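Local coordinates for methionine gamma-lyase (Trichomonas vaginalis, PDB 1E5E), which is a pyridoxal-phosphate-dependent enzyme of the Cys/Met metabolism family, found here as an assembly of four chains, at residues 73-78 and 183-188; 91-96 and 220-225. One frame throughout, in Å; residues are numbered along the deposited sequence.

Both contacts are buried, and both reach the seven-stranded mixed sheet, the centres of the two contacts about 12 Å apart. Contact 1 joins the C-terminal end of helix 62-75 to the loop that follows strand 180-184; contact 2 sets helix 86-97 against strand 220-224. The two helices pack on opposite faces of that sheet, since Cys223 touches helix 62-75 whereas its neighbour Ile222 turns to helix 86-97. Their chemistry differs accordingly: contact 1 is a buried carboxylate-amide hydrogen bond beside the ligand pocket, contact 2 is packing around an isoleucine without a hydrogen bond across it. They meet directly where Thr77 CB lies 3.4 Å from Gly224 N.

Contact 1: 73-78 and 183-188; sequences FLEKTE and ADNTFC. With PPJ (N-(hydroxy{3-hydroxy-2-methyl-5-[(phosphonooxy)methyl]pyridin-4-yl}methyl)norvaline), chain C.
Glu75 and Asn185 are the closest pair by their CA atoms between 73-78 and 183-188, yet these stand 9.8 Å apart, so the two side chains must bridge the gap. Helix 62-75 finishes here in a Schellman motif: Lys76, with positive phi, turns the chain out of the helix, and its N donates to Phe73 O. Glu75 does not extend straight; its chain folds over at the CB-CG bond (chi2 -77°) and presents the carboxylate to the amide of Asn185. The single hydrogen bond across the contact runs from Asn185 ND2 to Glu75 OE2 at 2.8 Å. It meets the syn lone pair of OE2, and that oxygen lies almost in the amide plane, although carboxylate and amide planes are turned 58° apart.

Asn185 also gives ND2 to Thr193 O, while Glu75 OE2 has a second partner in His205 NE2 and OE1 accepts from Asn194 ND2.

One residue back, Asp184 faces the ligand. With CG anti to the backbone N (chi1 175°), its OD2 comes within 2.6 Å of N1 of the PPJ pyridine ring, the aspartate-to-ring-nitrogen pairing familiar from fold-type I PLP enzymes. Its other oxygen closes an Asx turn: Thr186 N donates to Asp184 OD1 at 3.1 Å, approaching that oxygen almost end-on. Thr186 OG1 also sits beside OD1, but at a separation so short that its detail is doubtful.

Asn185 thus directly follows the ligand-facing Asp184, and Glu75 ties it to the end of helix 62-75. Three bonds to nitrogen partners offset the burial of the Glu75 carboxylate and would probably favour its charged form.

Contact 2: 91-96 and 220-225; sequences AATVLT and GLICGK
Ile222 meets Thr93 and Ala92 where helix 86-97 packs on strand 220-224, part of the alpha/beta fold of the large domain in fold-type I PLP enzymes. This strand runs antiparallel to both its neighbours in the sheet, 79-83 and 202-206. Thr93 CA and Ile222 CA, 7.4 Å apart, are the nearest alpha carbons of the two segments, and both side chains start out toward the opposing segment, passing alongside each other in opposite directions.

From its root outward, the isoleucine curls around one oxygen. Ile222 CB is 4.0 Å from Thr93 OG1. Both branches then close in: CG2 and CG1 of Ile222 each lie 3.4 Å from Thr93 OG1. The outer arm is extended (chi2 165°), which carries CD1 toward Ala92, so that Ile222 CD1 ends 4.2 Å from Ala92 CB, while staying 3.3 Å from Thr93 OG1. The former is the apolar contact of the pair.

The hydroxyl set among these carbons is engaged within its own helix, as Thr93 OG1 is hydrogen-bonded to Ala89 O one turn back. Helix 226-241 completes the packing: Ile232 touches both Thr93 and Ile222, and Ile237 lies on Ala92. Other residues of helix 86-97 also meet the second subunit: its Ile240 packs on Ala91 and its Phe125 on Leu95, so one helix serves both the domain interior and the subunit interface.

Within the helix, Thr96 OG1 donates to Ala92 O, a short 2.5 Å in the model, with a C=O...donor angle of 169°.

Contact 1: 73-78 and 183-188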
ATOM      1  N   PHE A  73       3.416  11.979  22.640  1.00 18.66           N
ATOM      2  CA  PHE A  73       2.756  13.221  23.059  1.00 18.00           C
ATOM      3  C   PHE A  73       1.404  12.907  23.705  1.00 18.76           C
ATOM      4  O   PHE A  73       1.111  13.441  24.796  1.00 17.50           O
ATOM      5  CB  PHE A  73       2.606  14.199  21.889  1.00 18.56           C
ATOM      6  CG  PHE A  73       2.005  15.508  22.305  1.00 18.04           C
ATOM      7  CD1 PHE A  73       0.643  15.654  22.431  1.00 19.19           C
ATOM      8  CD2 PHE A  73       2.838  16.572  22.581  1.00 19.78           C
ATOM      9  CE1 PHE A  73       0.107  16.851  22.903  1.00 19.50           C
ATOM     10  CE2 PHE A  73       2.312  17.792  22.985  1.00 21.21           C
ATOM     11  CZ  PHE A  73       0.935  17.917  23.157  1.00 19.42           C
ATOM     12  N   LEU A  74       0.586  12.071  23.043  1.00 15.62           N
ATOM     13  CA  LEU A  74      -0.730  11.746  23.579  1.00 15.33           C
ATOM     14  C   LEU A  74      -0.693  11.029  24.929  1.00 15.64           C
ATOM     15  O   LEU A  74      -1.614  11.243  25.724  1.00 13.32           O
ATOM     16  CB  LEU A  74      -1.548  10.914  22.570  1.00 14.05           C
ATOM     17  CG  LEU A  74      -1.916  11.738  21.294  1.00 18.55           C
ATOM     18  CD1 LEU A  74      -2.475  10.810  20.207  1.00 15.57           C
ATOM     19  CD2 LEU A  74      -2.956  12.807  21.636  1.00 15.91           C
ATOM     20  N   GLU A  75       0.336  10.236  25.233  1.00 15.30           N
ATOM     21  CA  GLU A  75       0.459   9.553  26.498  1.00 17.19           C
ATOM     22  C   GLU A  75       1.250  10.322  27.554  1.00 18.29           C
ATOM     23  O   GLU A  75       1.496   9.877  28.673  1.00 18.17           O
ATOM     24  CB  GLU A  75       1.091   8.166  26.274  1.00 17.16           C
ATOM     25  CG  GLU A  75       0.067   7.201  25.636  1.00 16.69           C
ATOM     26  CD  GLU A  75      -0.958   6.678  26.655  1.00 17.47           C
ATOM     27  OE1 GLU A  75      -1.087   7.288  27.742  1.00 16.65           O
ATOM     28  OE2 GLU A  75      -1.686   5.702  26.392  1.00 15.73           O
ATOM     29  N   LYS A  76       1.794  11.458  27.188  1.00 19.45           N
ATOM     30  CA  LYS A  76       2.658  12.319  27.953  1.00 20.76           C
ATOM     31  C   LYS A  76       3.910  11.584  28.399  1.00 20.19           C
ATOM     32  O   LYS A  76       4.320  11.713  29.560  1.00 20.24           O
ATOM     33  CB  LYS A  76       1.879  12.927  29.135  1.00 24.05           C
ATOM     34  CG  LYS A  76       0.692  13.801  28.737  1.00 25.98           C
ATOM     35  CD  LYS A  76      -0.039  14.263  30.019  1.00 32.60           C
ATOM     36  CE  LYS A  76      -0.895  15.480  29.698  1.00 35.66           C
ATOM     37  NZ  LYS A  76      -2.029  15.664  30.672  1.00 40.23           N
ATOM     38  N   THR A  77       4.527  10.805  27.520  1.00 18.12           N
ATOM     39  CA  THR A  77       5.732  10.064  27.878  1.00 18.07           C
ATOM     40  C   THR A  77       6.914  10.688  27.146  1.00 18.79           C
ATOM     41  O   THR A  77       6.641  11.348  26.130  1.00 18.08           O
ATOM     42  CB  THR A  77       5.620   8.580  27.529  1.00 18.15           C
ATOM     43  OG1 THR A  77       5.353   8.450  26.134  1.00 18.67           O
ATOM     44  CG2 THR A  77       4.517   7.913  28.366  1.00 20.10           C
ATOM     45  N   GLU A  78       8.151  10.484  27.561  1.00 17.89           N
ATOM     46  CA  GLU A  78       9.232  11.090  26.769  1.00 20.20           C
ATOM     47  C   GLU A  78       9.339  10.437  25.381  1.00 20.56           C
ATOM     48  O   GLU A  78       9.834  11.063  24.448  1.00 21.37           O
ATOM     49  CB  GLU A  78      10.591  10.841  27.467  1.00 20.24           C
ATOM     50  CG  GLU A  78      10.575  11.560  28.831  1.00 23.06           C
ATOM     51  CD  GLU A  78      11.853  11.362  29.630  1.00 23.83           C
ATOM     52  OE1 GLU A  78      12.670  10.459  29.390  1.00 22.44           O
ATOM     53  OE2 GLU A  78      12.038  12.159  30.579  1.00 25.87           O
ATOM     54  N   ALA A 183       1.567  -0.585  32.565  1.00 19.17           N
ATOM     55  CA  ALA A 183       0.098  -0.712  32.402  1.00 17.29           C
ATOM     56  C   ALA A 183      -0.249  -0.969  30.940  1.00 17.60           C
ATOM     57  O   ALA A 183       0.379  -0.287  30.117  1.00 16.86           O
ATOM     58  CB  ALA A 183      -0.542   0.580  32.871  1.00 14.90           C
ATOM     59  N   ASP A 184      -1.105  -1.935  30.625  1.00 15.84           N
ATOM     60  CA  ASP A 184      -1.530  -2.129  29.221  1.00 15.05           C
ATOM     61  C   ASP A 184      -2.802  -1.306  29.051  1.00 15.85           C
ATOM     62  O   ASP A 184      -3.870  -1.604  29.598  1.00 16.20           O
ATOM     63  CB  ASP A 184      -1.672  -3.603  28.876  1.00 15.06           C
ATOM     64  CG  ASP A 184      -2.217  -3.869  27.481  1.00 16.91           C
ATOM     65  OD1 ASP A 184      -2.762  -2.952  26.841  1.00 14.99           O
ATOM     66  OD2 ASP A 184      -2.188  -5.049  27.061  1.00 18.84           O
ATOM     67  N   ASN A 185      -2.686  -0.188  28.342  1.00 15.67           N
ATOM     68  CA  ASN A 185      -3.701   0.839  28.179  1.00 14.85           C
ATOM     69  C   ASN A 185      -4.499   0.722  26.903  1.00 14.64           C
ATOM     70  O   ASN A 185      -5.145   1.693  26.500  1.00 15.18           O
ATOM     71  CB  ASN A 185      -3.016   2.227  28.256  1.00 15.30           C
ATOM     72  CG  ASN A 185      -3.963   3.377  28.552  1.00 17.22           C
ATOM     73  OD1 ASN A 185      -4.937   3.180  29.300  1.00 18.03           O
ATOM     74  ND2 ASN A 185      -3.764   4.567  27.964  1.00 14.53           N
ATOM     75  N   THR A 186      -4.500  -0.460  26.300  1.00 15.18           N
ATOM     76  CA  THR A 186      -5.198  -0.729  25.057  1.00 15.73           C
ATOM     77  C   THR A 186      -6.691  -0.430  25.109  1.00 16.68           C
ATOM     78  O   THR A 186      -7.187   0.241  24.234  1.00 14.63           O
ATOM     79  CB  THR A 186      -5.069  -2.232  24.711  1.00 15.24           C
ATOM     80  OG1 THR A 186      -3.694  -2.592  24.554  1.00 12.71           O
ATOM     81  CG2 THR A 186      -5.809  -2.561  23.421  1.00 12.53           C
ATOM     82  N   PHE A 187      -7.391  -0.952  26.104  1.00 17.49           N
ATOM     83  CA  PHE A 187      -8.841  -0.751  26.235  1.00 18.17           C
ATOM     84  C   PHE A 187      -9.182   0.699  26.409  1.00 18.86           C
ATOM     85  O   PHE A 187     -10.235   1.083  25.897  1.00 21.68           O
ATOM     86  CB  PHE A 187      -9.447  -1.552  27.392  1.00 16.74           C
ATOM     87  CG  PHE A 187      -9.748  -2.979  27.029  1.00 17.37           C
ATOM     88  CD1 PHE A 187      -9.095  -3.614  25.980  1.00 17.01           C
ATOM     89  CD2 PHE A 187     -10.636  -3.712  27.795  1.00 16.89           C
ATOM     90  CE1 PHE A 187      -9.378  -4.924  25.646  1.00 17.26           C
ATOM     91  CE2 PHE A 187     -10.945  -5.024  27.465  1.00 16.80           C
ATOM     92  CZ  PHE A 187     -10.326  -5.630  26.386  1.00 18.00           C
ATOM     93  N   CYS A 188      -8.313   1.518  27.004  1.00 17.98           N
ATOM     94  CA  CYS A 188      -8.686   2.924  27.118  1.00 16.10           C
ATOM     95  C   CYS A 188      -8.274   3.805  25.951  1.00 16.29           C
ATOM     96  O   CYS A 188      -9.047   4.695  25.523  1.00 17.18           O
ATOM     97  CB  CYS A 188      -8.018   3.495  28.363  1.00 16.76           C
ATOM     98  SG  CYS A 188      -8.651   2.954  29.962  1.00 16.04           S
TER
HETATM   99  N1  PPJ C 405      -3.051  -6.323  24.938  1.00 20.73           N
HETATM  100  C2  PPJ C 405      -4.400  -6.338  24.983  1.00 20.37           C
HETATM  101  C6  PPJ C 405      -2.373  -7.085  24.034  1.00 21.63           C
HETATM  102  C2A PPJ C 405      -5.181  -5.965  26.089  1.00 18.06           C
HETATM  103  C3  PPJ C 405      -5.042  -7.031  23.935  1.00 20.07           C
HETATM  104  O3  PPJ C 405      -6.335  -7.151  24.074  1.00 18.32           O
HETATM  105  C4  PPJ C 405      -4.352  -7.639  22.883  1.00 20.86           C
HETATM  106  C4A PPJ C 405      -5.106  -8.320  21.881  1.00 22.62           C
HETATM  107  C5  PPJ C 405      -2.962  -7.740  22.941  1.00 21.06           C
HETATM  108  N   PPJ C 405      -6.333  -8.834  22.091  1.00 21.88           N
HETATM  109  C5A PPJ C 405      -2.135  -8.182  21.857  1.00 19.42           C
HETATM  110  OP4 PPJ C 405      -2.113  -7.270  20.942  1.00 19.64           O
HETATM  111  P   PPJ C 405      -1.873  -7.863  19.483  1.00 17.93           P
HETATM  112  OP1 PPJ C 405      -1.775  -6.581  18.540  1.00 18.71           O
HETATM  113  OP2 PPJ C 405      -3.074  -8.781  19.103  1.00 18.37           O
HETATM  114  OP3 PPJ C 405      -0.520  -8.697  19.399  1.00 18.41           O
HETATM  115  CA  PPJ C 405      -7.112  -9.407  21.130  1.00 22.87           C
HETATM  116  CB  PPJ C 405      -6.570 -10.373  20.163  1.00 22.76           C
HETATM  117  C   PPJ C 405      -8.395  -9.813  21.608  1.00 21.53           C
HETATM  118  CG  PPJ C 405      -6.108 -11.727  20.562  1.00 24.27           C
HETATM  119  CD  PPJ C 405      -7.138 -12.693  20.213  1.00 23.92           C
HETATM  120  O   PPJ C 405      -8.635  -9.668  22.862  1.00 21.82           O
HETATM  121  OXT PPJ C 405      -9.431  -9.863  20.814  1.00 23.08           O

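Contact 2: 91-96 and 220-225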
ATOM      1  N   ALA A  91       6.334  -8.100  24.880  1.00 16.27           N
ATOM      2  CA  ALA A  91       7.481  -8.965  24.952  1.00 17.27           C
ATOM      3  C   ALA A  91       8.764  -8.164  24.874  1.00 19.04           C
ATOM      4  O   ALA A  91       9.694  -8.422  25.649  1.00 19.74           O
ATOM      5  CB  ALA A  91       7.376  -9.983  23.813  1.00 16.24           C
ATOM      6  N   ALA A  92       8.867  -7.189  23.973  1.00 17.22           N
ATOM      7  CA  ALA A  92      10.118  -6.441  23.830  1.00 17.85           C
ATOM      8  C   ALA A  92      10.405  -5.683  25.117  1.00 17.85           C
ATOM      9  O   ALA A  92      11.559  -5.509  25.500  1.00 16.80           O
ATOM     10  CB  ALA A  92      10.060  -5.463  22.656  1.00 17.41           C
ATOM     11  N   THR A  93       9.330  -5.202  25.751  1.00 16.13           N
ATOM     12  CA  THR A  93       9.447  -4.499  27.014  1.00 16.43           C
ATOM     13  C   THR A  93       9.872  -5.465  28.115  1.00 17.28           C
ATOM     14  O   THR A  93      10.933  -5.291  28.720  1.00 16.16           O
ATOM     15  CB  THR A  93       8.086  -3.853  27.357  1.00 17.36           C
ATOM     16  OG1 THR A  93       7.784  -2.883  26.330  1.00 14.82           O
ATOM     17  CG2 THR A  93       8.084  -3.229  28.741  1.00 16.33           C
ATOM     18  N   VAL A  94       9.097  -6.510  28.415  1.00 17.24           N
ATOM     19  CA  VAL A  94       9.496  -7.362  29.523  1.00 17.82           C
ATOM     20  C   VAL A  94      10.751  -8.167  29.198  1.00 19.41           C
ATOM     21  O   VAL A  94      11.467  -8.436  30.169  1.00 19.00           O
ATOM     22  CB  VAL A  94       8.395  -8.284  30.072  1.00 17.50           C
ATOM     23  CG1 VAL A  94       7.151  -7.482  30.438  1.00 14.98           C
ATOM     24  CG2 VAL A  94       8.061  -9.416  29.119  1.00 14.03           C
ATOM     25  N   LEU A  95      11.116  -8.512  27.962  1.00 20.15           N
ATOM     26  CA  LEU A  95      12.346  -9.280  27.727  1.00 18.63           C
ATOM     27  C   LEU A  95      13.589  -8.401  27.793  1.00 21.21           C
ATOM     28  O   LEU A  95      14.701  -8.912  27.987  1.00 21.42           O
ATOM     29  CB  LEU A  95      12.280 -10.098  26.461  1.00 16.96           C
ATOM     30  CG  LEU A  95      11.185 -11.178  26.439  1.00 18.65           C
ATOM     31  CD1 LEU A  95      11.133 -11.795  25.048  1.00 17.59           C
ATOM     32  CD2 LEU A  95      11.436 -12.264  27.507  1.00 18.86           C
ATOM     33  N   THR A  96      13.439  -7.080  27.687  1.00 18.89           N
ATOM     34  CA  THR A  96      14.550  -6.173  27.851  1.00 19.22           C
ATOM     35  C   THR A  96      14.853  -5.987  29.348  1.00 20.60           C
ATOM     36  O   THR A  96      16.015  -5.966  29.755  1.00 18.73           O
ATOM     37  CB  THR A  96      14.231  -4.764  27.307  1.00 18.37           C
ATOM     38  OG1 THR A  96      13.997  -4.887  25.893  1.00 18.97           O
ATOM     39  CG2 THR A  96      15.327  -3.743  27.511  1.00 16.71           C
ATOM     40  N   GLY A 220       1.850  -2.771  17.712  1.00 15.94           N
ATOM     41  CA  GLY A 220       1.952  -2.478  19.145  1.00 14.88           C
ATOM     42  C   GLY A 220       2.705  -1.160  19.380  1.00 15.98           C
ATOM     43  O   GLY A 220       3.394  -0.626  18.505  1.00 13.38           O
ATOM     44  N   LEU A 221       2.533  -0.601  20.582  1.00 15.91           N
ATOM     45  CA  LEU A 221       3.266   0.572  21.035  1.00 15.39           C
ATOM     46  C   LEU A 221       3.732   0.460  22.470  1.00 15.77           C
ATOM     47  O   LEU A 221       3.105  -0.132  23.336  1.00 14.15           O
ATOM     48  CB  LEU A 221       2.391   1.848  20.945  1.00 12.43           C
ATOM     49  CG  LEU A 221       1.815   2.154  19.546  1.00 12.90           C
ATOM     50  CD1 LEU A 221       0.453   2.834  19.632  1.00 10.81           C
ATOM     51  CD2 LEU A 221       2.784   2.957  18.675  1.00 11.10           C
ATOM     52  N   ILE A 222       4.893   1.051  22.753  1.00 15.78           N
ATOM     53  CA  ILE A 222       5.522   1.077  24.028  1.00 14.53           C
ATOM     54  C   ILE A 222       5.809   2.525  24.376  1.00 17.41           C
ATOM     55  O   ILE A 222       6.307   3.180  23.444  1.00 17.90           O
ATOM     56  CB  ILE A 222       6.863   0.327  24.046  1.00 16.42           C
ATOM     57  CG1 ILE A 222       6.709  -1.118  23.575  1.00 13.63           C
ATOM     58  CG2 ILE A 222       7.450   0.403  25.466  1.00 13.08           C
ATOM     59  CD1 ILE A 222       8.031  -1.776  23.222  1.00 13.93           C
ATOM     60  N   CYS A 223       5.336   3.025  25.524  1.00 14.79           N
ATOM     61  CA  CYS A 223       5.519   4.456  25.786  1.00 15.63           C
ATOM     62  C   CYS A 223       6.173   4.643  27.170  1.00 16.58           C
ATOM     63  O   CYS A 223       5.722   3.957  28.114  1.00 13.41           O
ATOM     64  CB  CYS A 223       4.164   5.170  25.868  1.00 16.85           C
ATOM     65  SG  CYS A 223       3.109   4.874  24.436  1.00 18.01           S
ATOM     66  N   GLY A 224       7.145   5.522  27.273  1.00 15.33           N
ATOM     67  CA  GLY A 224       7.798   5.668  28.587  1.00 18.11           C
ATOM     68  C   GLY A 224       9.017   6.587  28.437  1.00 17.84           C
ATOM     69  O   GLY A 224       9.099   7.396  27.522  1.00 18.14           O
ATOM     70  N   LYS A 225       9.922   6.482  29.387  1.00 18.94           N
ATOM     71  CA  LYS A 225      11.128   7.287  29.446  1.00 19.68           C
ATOM     72  C   LYS A 225      12.050   6.957  28.279  1.00 17.27           C
ATOM     73  O   LYS A 225      12.232   5.795  27.965  1.00 17.67           O
ATOM     74  CB  LYS A 225      11.948   7.005  30.723  1.00 20.69           C
ATOM     75  CG  LYS A 225      11.234   7.281  32.031  1.00 22.59           C
ATOM     76  CD  LYS A 225      11.046   8.783  32.235  1.00 25.60           C
ATOM     77  CE  LYS A 225      10.299   8.990  33.567  1.00 30.51           C
ATOM     78  NZ  LYS A 225       9.981  10.451  33.675  1.00 34.76           N
TER